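Long-range contact in rhizavidin (Rhizobium etli, PDB 3EW1), which binds biotin with high affinity as a dimer, as a bacterial member of the avidin family: residues I98-N103 and D119-V124. Residues are numbered along the deposited sequence; the frame is centred on the assembly and turned at random.
Sequences IVTSWN and DTFQYV
Ile98 and Phe121 form one hydrogen-bonded pair and Thr100 and Asp119 the next, with the non-hydrogen-bonded pair Val99 and Thr120 between them; 98-103 and 119-124 run antiparallel, their axes 4.7 Å apart at closest approach. Ile98 N gives its hydrogen to Phe121 O at 2.8 Å, and Phe121 N returns one to Ile98 O. That same oxygen receives a CA-H...O contact from Thr120 and lies in the plane of the Phe121 ring, at its edge. At the other pair, Asp119 N reaches Thr100 O from above the carbonyl plane, while Asp119 O takes two donors: Thr100 N nearly in line with its C=O, and Thr100 OG1 at 2.7 Å, tilted from the carbonyl plane. Chi1 of 72° turns OG1 toward that oxygen; threonine's beta-branching suits a strand and its hydroxyl supplies the bond. Without this hydroxyl, as with an alanine here, Asp119 O is likely to lose one of its two direct donors, and a gap is likely to open beside Asp119 CB.

Ile98, Thr100, Asp119 and Phe121 share one face, the apolar Ile98 and Phe121 suiting its burial. On the opposite face the beta-branched Val99 and Thr120, at home in strands, lie side by side, and a water bridges Thr120 OG1 and Thr100 O. Trp102 brings its indole edge to the Asp119 carboxylate, the planes 56° apart; the bond from NE1 to Asp119 OD1 is weak, bent to 132°. Aspartate suits this place with two acceptors: Gln22 is the stronger partner of OD1, and Trp85 NE1 holds OD2. Phe121 meets the Trp85 ring edge-to-face, close to Tyr41. This is the C-terminal hairpin of the avidin-type antiparallel barrel, presenting Asp119 beside Asn21, another residue of the biotin site.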
ATOM      1  N   ILE B  98       8.021 -11.207  -7.767  1.00 20.18           N
ATOM      2  CA  ILE B  98       7.424  -9.879  -7.805  1.00 18.79           C
ATOM      3  C   ILE B  98       8.544  -8.872  -7.803  1.00 18.60           C
ATOM      4  O   ILE B  98       9.361  -8.869  -6.892  1.00 20.44           O
ATOM      5  CB  ILE B  98       6.506  -9.657  -6.582  1.00 18.33           C
ATOM      6  CG1 ILE B  98       5.434 -10.759  -6.515  1.00 19.41           C
ATOM      7  CG2 ILE B  98       5.827  -8.274  -6.625  1.00 20.35           C
ATOM      8  CD1 ILE B  98       4.564 -10.778  -5.218  1.00 17.26           C
ATOM      9  N   VAL B  99       8.604  -8.047  -8.837  1.00 19.35           N
ATOM     10  CA  VAL B  99       9.643  -7.044  -8.999  1.00 20.51           C
ATOM     11  C   VAL B  99       9.066  -5.717  -8.537  1.00 20.12           C
ATOM     12  O   VAL B  99       8.009  -5.274  -9.029  1.00 21.01           O
ATOM     13  CB  VAL B  99      10.098  -6.923 -10.483  1.00 20.69           C
ATOM     14  CG1 VAL B  99      11.122  -5.790 -10.641  1.00 22.08           C
ATOM     15  CG2 VAL B  99      10.709  -8.242 -10.986  1.00 21.94           C
ATOM     16  N   THR B 100       9.744  -5.094  -7.571  1.00 20.48           N
ATOM     17  CA  THR B 100       9.208  -3.882  -6.925  1.00 19.32           C
ATOM     18  C   THR B 100      10.224  -2.748  -6.756  1.00 20.30           C
ATOM     19  O   THR B 100      11.435  -2.991  -6.691  1.00 22.19           O
ATOM     20  CB  THR B 100       8.672  -4.175  -5.487  1.00 20.10           C
ATOM     21  OG1 THR B 100       9.751  -4.415  -4.589  1.00 22.20           O
ATOM     22  CG2 THR B 100       7.658  -5.297  -5.422  1.00 20.18           C
ATOM     23  N   SER B 101       9.711  -1.514  -6.670  1.00 18.66           N
ATOM     24  CA  SER B 101      10.432  -0.330  -6.105  1.00 19.30           C
ATOM     25  C   SER B 101       9.766  -0.022  -4.828  1.00 19.22           C
ATOM     26  O   SER B 101       8.555  -0.212  -4.727  1.00 19.95           O
ATOM     27  CB  SER B 101      10.266   0.881  -7.016  1.00 18.58           C
ATOM     28  OG  SER B 101      10.948   0.606  -8.254  1.00 23.14           O
ATOM     29  N   TRP B 102      10.549   0.471  -3.863  1.00 18.59           N
ATOM     30  CA  TRP B 102       9.991   0.869  -2.558  1.00 18.99           C
ATOM     31  C   TRP B 102      10.487   2.227  -2.156  1.00 18.04           C
ATOM     32  O   TRP B 102      11.556   2.704  -2.580  1.00 18.98           O
ATOM     33  CB  TRP B 102      10.268  -0.173  -1.469  1.00 21.31           C
ATOM     34  CG  TRP B 102      11.721  -0.599  -1.251  1.00 21.17           C
ATOM     35  CD1 TRP B 102      12.335  -1.755  -1.693  1.00 23.42           C
ATOM     36  CD2 TRP B 102      12.719   0.111  -0.482  1.00 23.15           C
ATOM     37  NE1 TRP B 102      13.647  -1.781  -1.271  1.00 23.39           N
ATOM     38  CE2 TRP B 102      13.910  -0.656  -0.529  1.00 24.59           C
ATOM     39  CE3 TRP B 102      12.731   1.328   0.201  1.00 21.90           C
ATOM     40  CZ2 TRP B 102      15.094  -0.247   0.091  1.00 24.69           C
ATOM     41  CZ3 TRP B 102      13.918   1.737   0.831  1.00 23.20           C
ATOM     42  CH2 TRP B 102      15.077   0.954   0.770  1.00 23.51           C
ATOM     43  N   ASN B 103       9.641   2.859  -1.333  1.00 18.31           N
ATOM     44  CA  ASN B 103       9.968   4.058  -0.586  1.00 18.66           C
ATOM     45  C   ASN B 103       9.848   3.749   0.898  1.00 18.23           C
ATOM     46  O   ASN B 103       8.963   3.024   1.304  1.00 19.84           O
ATOM     47  CB  ASN B 103       9.025   5.201  -0.970  1.00 17.83           C
ATOM     48  CG  ASN B 103       9.331   5.756  -2.360  1.00 18.71           C
ATOM     49  OD1 ASN B 103      10.507   6.045  -2.680  1.00 22.91           O
ATOM     50  ND2 ASN B 103       8.293   5.982  -3.162  1.00 18.72           N
ATOM     51  N   ASP B 119      13.286  -4.157  -4.440  1.00 23.03           N
ATOM     52  CA  ASP B 119      13.258  -5.518  -3.900  1.00 21.85           C
ATOM     53  C   ASP B 119      12.623  -6.400  -4.955  1.00 22.05           C
ATOM     54  O   ASP B 119      11.665  -5.988  -5.597  1.00 20.67           O
ATOM     55  CB  ASP B 119      12.342  -5.634  -2.681  1.00 21.57           C
ATOM     56  CG  ASP B 119      12.972  -5.183  -1.404  1.00 22.71           C
ATOM     57  OD1 ASP B 119      14.168  -4.849  -1.353  1.00 24.86           O
ATOM     58  OD2 ASP B 119      12.226  -5.148  -0.404  1.00 21.36           O
ATOM     59  N   THR B 120      13.134  -7.624  -5.092  1.00 20.97           N
ATOM     60  CA  THR B 120      12.491  -8.651  -5.900  1.00 22.14           C
ATOM     61  C   THR B 120      12.229  -9.859  -5.021  1.00 21.40           C
ATOM     62  O   THR B 120      13.166 -10.405  -4.425  1.00 22.42           O
ATOM     63  CB  THR B 120      13.384  -9.053  -7.111  1.00 22.56           C
ATOM     64  OG1 THR B 120      13.514  -7.917  -7.960  1.00 24.83           O
ATOM     65  CG2 THR B 120      12.769 -10.238  -7.927  1.00 23.31           C
ATOM     66  N   PHE B 121      10.963 -10.285  -4.987  1.00 18.94           N
ATOM     67  CA  PHE B 121      10.488 -11.377  -4.155  1.00 19.25           C
ATOM     68  C   PHE B 121      10.325 -12.639  -4.990  1.00 20.25           C
ATOM     69  O   PHE B 121       9.649 -12.578  -5.998  1.00 21.67           O
ATOM     70  CB  PHE B 121       9.112 -10.990  -3.554  1.00 20.29           C
ATOM     71  CG  PHE B 121       9.179  -9.872  -2.555  1.00 19.58           C
ATOM     72  CD1 PHE B 121       9.127  -8.523  -2.962  1.00 15.94           C
ATOM     73  CD2 PHE B 121       9.363 -10.146  -1.225  1.00 17.10           C
ATOM     74  CE1 PHE B 121       9.187  -7.460  -2.018  1.00 17.60           C
ATOM     75  CE2 PHE B 121       9.414  -9.068  -0.274  1.00 16.17           C
ATOM     76  CZ  PHE B 121       9.366  -7.760  -0.712  1.00 18.13           C
ATOM     77  N   GLN B 122      10.873 -13.767  -4.516  1.00 20.48           N
ATOM     78  CA  GLN B 122      10.654 -15.064  -5.158  1.00 20.98           C
ATOM     79  C   GLN B 122       9.569 -15.845  -4.436  1.00 20.14           C
ATOM     80  O   GLN B 122       9.518 -15.848  -3.186  1.00 19.19           O
ATOM     81  CB  GLN B 122      11.940 -15.909  -5.102  1.00 21.19           C
ATOM     82  CG  GLN B 122      13.111 -15.237  -5.730  1.00 25.18           C
ATOM     83  CD  GLN B 122      12.923 -14.913  -7.198  1.00 28.51           C
ATOM     84  OE1 GLN B 122      12.372 -15.705  -7.965  1.00 32.00           O
ATOM     85  NE2 GLN B 122      13.390 -13.745  -7.600  1.00 31.89           N
ATOM     86  N   TYR B 123       8.715 -16.526  -5.198  1.00 20.98           N
ATOM     87  CA  TYR B 123       7.699 -17.380  -4.637  1.00 20.70           C
ATOM     88  C   TYR B 123       8.370 -18.508  -3.866  1.00 21.75           C
ATOM     89  O   TYR B 123       9.371 -19.084  -4.341  1.00 21.86           O
ATOM     90  CB  TYR B 123       6.789 -17.932  -5.751  1.00 21.67           C
ATOM     91  CG  TYR B 123       5.840 -18.979  -5.272  1.00 22.60           C
ATOM     92  CD1 TYR B 123       6.136 -20.339  -5.427  1.00 22.02           C
ATOM     93  CD2 TYR B 123       4.659 -18.625  -4.614  1.00 21.11           C
ATOM     94  CE1 TYR B 123       5.274 -21.311  -4.978  1.00 22.58           C
ATOM     95  CE2 TYR B 123       3.780 -19.589  -4.143  1.00 20.62           C
ATOM     96  CZ  TYR B 123       4.096 -20.941  -4.316  1.00 20.29           C
ATOM     97  OH  TYR B 123       3.204 -21.923  -3.853  1.00 22.20           O
ATOM     98  N   VAL B 124       7.813 -18.824  -2.695  1.00 21.41           N
ATOM     99  CA  VAL B 124       8.284 -19.902  -1.826  1.00 22.74           C
ATOM    100  C   VAL B 124       7.192 -20.972  -1.693  1.00 23.53           C
ATOM    101  O   VAL B 124       6.125 -20.698  -1.169  1.00 23.31           O
ATOM    102  CB  VAL B 124       8.652 -19.308  -0.430  1.00 23.52           C
ATOM    103  CG1 VAL B 124       8.944 -20.398   0.590  1.00 25.89           C
ATOM    104  CG2 VAL B 124       9.810 -18.346  -0.566  1.00 23.87           C
TER
HETATM  105  O   HOH W   1      13.215  -4.937  -7.807  1.00 32.10           O